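Local coordinates for 27kDa outer membrane protein (Silicibacter pomeroyi, PDB 3GYK) that probably acts as a thiol-disulfide oxidoreductase, the part described here being its DsbA-like thioredoxin domain, at residues V57-P62 with A131-L136. Sequence-based numbering, arbitrary orientation.
Sequences VYREWP and AQSMAL
R59 lays its guanidinium against helix 124-140, with CD1 of L136 over one face, toward its rim and 3.9 Å from R59 NH1, and the small hydroxyl of S133 at the edge. R59 NE makes a nearly straight bond to that oxygen: NE to S133 OG is 3.0 Å, in the guanidinium plane, with an N-H...O angle of 160°; NH2 adds a weak second bond. The R59 chain bends at chi2 (-50°) and chi3 (-44°), bringing the NE/NH2 edge round to S133 OG. S133 OG in turn donates to the carbonyl O of E60 at 2.8 Å, arriving from above the carbonyl plane, so one hydroxyl ties side chain and strand end to the helix. Beyond the strand, W61 offers its ring edge to selenomethionine M134, whose CG lies 3.7 Å from W61 NE1; the chain, extended beyond CG, carries M134 CE to 3.8 Å from P62 O. R59 NH1 forms a salt bridge with D11, which probably offsets the buried charge. Replacing R59 by alanine is likely to leave D11 without its cationic mate and S133 OG without its N-H donors. In this thioredoxin-like domain, strand 54-60, between strands 16-18 and 24-30, thus meets the helix through a serine hydroxyl that satisfies buried polar atoms.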
ATOM      1  N   VAL A  57      -2.974  -6.387   0.558  1.00 10.74           N
ATOM      2  CA  VAL A  57      -3.886  -5.285   0.918  1.00 10.81           C
ATOM      3  C   VAL A  57      -3.010  -4.067   1.234  1.00 11.23           C
ATOM      4  O   VAL A  57      -2.036  -4.166   1.996  1.00 10.99           O
ATOM      5  CB  VAL A  57      -4.814  -5.645   2.124  1.00 11.34           C
ATOM      6  CG1 VAL A  57      -5.501  -4.372   2.704  1.00 11.45           C
ATOM      7  CG2 VAL A  57      -5.875  -6.676   1.696  1.00 10.32           C
ATOM      8  N   TYR A  58      -3.366  -2.917   0.672  1.00 10.51           N
ATOM      9  CA  TYR A  58      -2.559  -1.714   0.885  1.00 11.95           C
ATOM     10  C   TYR A  58      -3.203  -0.704   1.819  1.00 12.37           C
ATOM     11  O   TYR A  58      -4.391  -0.352   1.653  1.00 12.08           O
ATOM     12  CB  TYR A  58      -2.286  -1.050  -0.462  1.00 11.95           C
ATOM     13  CG  TYR A  58      -1.121  -1.629  -1.234  1.00 13.99           C
ATOM     14  CD1 TYR A  58      -0.313  -2.634  -0.703  1.00 17.03           C
ATOM     15  CD2 TYR A  58      -0.791  -1.114  -2.467  1.00 15.41           C
ATOM     16  CE1 TYR A  58       0.807  -3.117  -1.408  1.00 16.79           C
ATOM     17  CE2 TYR A  58       0.309  -1.593  -3.178  1.00 16.66           C
ATOM     18  CZ  TYR A  58       1.105  -2.581  -2.641  1.00 16.37           C
ATOM     19  OH  TYR A  58       2.182  -3.043  -3.360  1.00 17.87           O
ATOM     20  N   ARG A  59      -2.415  -0.218   2.786  1.00 10.90           N
ATOM     21  CA  ARG A  59      -2.806   0.904   3.615  1.00 10.46           C
ATOM     22  C   ARG A  59      -1.856   2.070   3.291  1.00 10.51           C
ATOM     23  O   ARG A  59      -0.644   2.041   3.626  1.00 11.31           O
ATOM     24  CB  ARG A  59      -2.670   0.584   5.120  1.00 11.08           C
ATOM     25  CG  ARG A  59      -3.591  -0.547   5.670  1.00  9.84           C
ATOM     26  CD  ARG A  59      -5.083  -0.417   5.298  1.00 12.38           C
ATOM     27  NE  ARG A  59      -5.646   0.928   5.443  1.00 12.58           N
ATOM     28  CZ  ARG A  59      -6.953   1.173   5.416  1.00 10.16           C
ATOM     29  NH1 ARG A  59      -7.819   0.136   5.309  1.00  8.85           N
ATOM     30  NH2 ARG A  59      -7.407   2.436   5.441  1.00  9.50           N
ATOM     31  N   GLU A  60      -2.404   3.079   2.640  1.00  9.73           N
ATOM     32  CA  GLU A  60      -1.650   4.313   2.402  1.00  9.72           C
ATOM     33  C   GLU A  60      -1.575   5.018   3.730  1.00  9.93           C
ATOM     34  O   GLU A  60      -2.612   5.385   4.310  1.00 10.65           O
ATOM     35  CB  GLU A  60      -2.405   5.169   1.377  1.00 10.70           C
ATOM     36  CG  GLU A  60      -2.536   4.510   0.019  1.00 11.24           C
ATOM     37  CD  GLU A  60      -1.384   4.918  -0.931  1.00 11.34           C
ATOM     38  OE1 GLU A  60      -0.563   5.774  -0.538  1.00 12.51           O
ATOM     39  OE2 GLU A  60      -1.335   4.398  -2.070  1.00 13.72           O
ATOM     40  N   TRP A  61      -0.347   5.205   4.227  1.00 10.58           N
ATOM     41  CA  TRP A  61      -0.127   5.821   5.536  1.00 10.48           C
ATOM     42  C   TRP A  61       0.916   6.925   5.388  1.00 10.46           C
ATOM     43  O   TRP A  61       2.100   6.751   5.728  1.00  9.49           O
ATOM     44  CB  TRP A  61       0.312   4.759   6.559  1.00 10.61           C
ATOM     45  CG  TRP A  61       0.356   5.268   7.966  1.00 10.74           C
ATOM     46  CD1 TRP A  61      -0.388   6.295   8.502  1.00 10.87           C
ATOM     47  CD2 TRP A  61       1.199   4.793   9.024  1.00 11.17           C
ATOM     48  NE1 TRP A  61      -0.051   6.488   9.823  1.00 12.35           N
ATOM     49  CE2 TRP A  61       0.910   5.578  10.170  1.00 11.13           C
ATOM     50  CE3 TRP A  61       2.160   3.765   9.123  1.00 10.24           C
ATOM     51  CZ2 TRP A  61       1.569   5.401  11.391  1.00 11.78           C
ATOM     52  CZ3 TRP A  61       2.820   3.594  10.358  1.00 10.67           C
ATOM     53  CH2 TRP A  61       2.518   4.394  11.456  1.00 11.30           C
ATOM     54  N   PRO A  62       0.488   8.058   4.795  1.00 11.04           N
ATOM     55  CA  PRO A  62       1.424   9.167   4.570  1.00  9.71           C
ATOM     56  C   PRO A  62       1.800   9.848   5.906  1.00 10.29           C
ATOM     57  O   PRO A  62       0.935  10.398   6.597  1.00 11.86           O
ATOM     58  CB  PRO A  62       0.636  10.101   3.648  1.00  9.08           C
ATOM     59  CG  PRO A  62      -0.843   9.834   4.016  1.00 10.06           C
ATOM     60  CD  PRO A  62      -0.832   8.305   4.163  1.00  9.71           C
ATOM     61  N   ALA A 131      -7.272   8.289   7.174  1.00  7.43           N
ATOM     62  CA  ALA A 131      -7.588   8.337   8.595  1.00  6.70           C
ATOM     63  C   ALA A 131      -7.641   6.937   9.201  1.00  8.01           C
ATOM     64  O   ALA A 131      -7.192   6.724  10.339  1.00  6.96           O
ATOM     65  CB  ALA A 131      -8.920   9.050   8.834  1.00  6.95           C
ATOM     66  N   GLN A 132      -8.220   5.990   8.443  1.00  7.45           N
ATOM     67  CA  GLN A 132      -8.277   4.603   8.941  1.00  8.27           C
ATOM     68  C   GLN A 132      -6.892   3.965   8.960  1.00  8.60           C
ATOM     69  O   GLN A 132      -6.606   3.158   9.853  1.00  9.11           O
ATOM     70  CB  GLN A 132      -9.280   3.777   8.098  1.00  9.09           C
ATOM     71  CG  GLN A 132      -9.377   2.286   8.447  1.00  8.10           C
ATOM     72  CD  GLN A 132      -9.890   1.994   9.840  1.00  8.84           C
ATOM     73  OE1 GLN A 132     -10.082   2.887  10.675  1.00  9.73           O
ATOM     74  NE2 GLN A 132     -10.177   0.698  10.096  1.00  8.86           N
ATOM     75  N   SER A 133      -6.028   4.292   7.993  1.00  7.82           N
ATOM     76  CA  SER A 133      -4.649   3.777   8.056  1.00  9.28           C
ATOM     77  C   SER A 133      -3.971   4.241   9.342  1.00 10.05           C
ATOM     78  O   SER A 133      -3.315   3.434  10.021  1.00  9.36           O
ATOM     79  CB  SER A 133      -3.826   4.196   6.859  1.00  9.02           C
ATOM     80  OG  SER A 133      -4.329   3.648   5.646  1.00 10.14           O
HETATM   81  N   MSE A 134      -4.136   5.523   9.687  1.00 10.07           N
HETATM   82  CA  MSE A 134      -3.568   6.035  10.957  1.00 10.07           C
HETATM   83  C   MSE A 134      -4.113   5.252  12.158  1.00 10.08           C
HETATM   84  O   MSE A 134      -3.363   4.916  13.072  1.00 10.11           O
HETATM   85  CB  MSE A 134      -3.831   7.542  11.142  1.00 10.68           C
HETATM   86  CG  MSE A 134      -3.285   8.288   9.942  1.00 13.91           C
HETATM   87 SE   MSE A 134      -3.776  10.158   9.819  0.80 15.97          SE
HETATM   88  CE  MSE A 134      -2.332  10.542   8.515  1.00 22.77           C
ATOM     89  N   ALA A 135      -5.424   5.005  12.175  1.00  8.97           N
ATOM     90  CA  ALA A 135      -6.041   4.320  13.296  1.00  8.21           C
ATOM     91  C   ALA A 135      -5.544   2.874  13.379  1.00  7.08           C
ATOM     92  O   ALA A 135      -5.208   2.396  14.471  1.00  8.02           O
ATOM     93  CB  ALA A 135      -7.587   4.374  13.219  1.00  8.35           C
ATOM     94  N   LEU A 136      -5.476   2.194  12.239  1.00  7.67           N
ATOM     95  CA  LEU A 136      -5.031   0.783  12.252  1.00  8.37           C
ATOM     96  C   LEU A 136      -3.560   0.713  12.695  1.00  9.30           C
ATOM     97  O   LEU A 136      -3.187  -0.180  13.471  1.00  8.11           O
ATOM     98  CB  LEU A 136      -5.190   0.128  10.874  1.00  7.61           C
ATOM     99  CG  LEU A 136      -6.657  -0.184  10.494  1.00  7.68           C
ATOM    100  CD1 LEU A 136      -6.715  -0.531   9.025  1.00 11.22           C
ATOM    101  CD2 LEU A 136      -7.250  -1.329  11.341  1.00 10.04           C
TER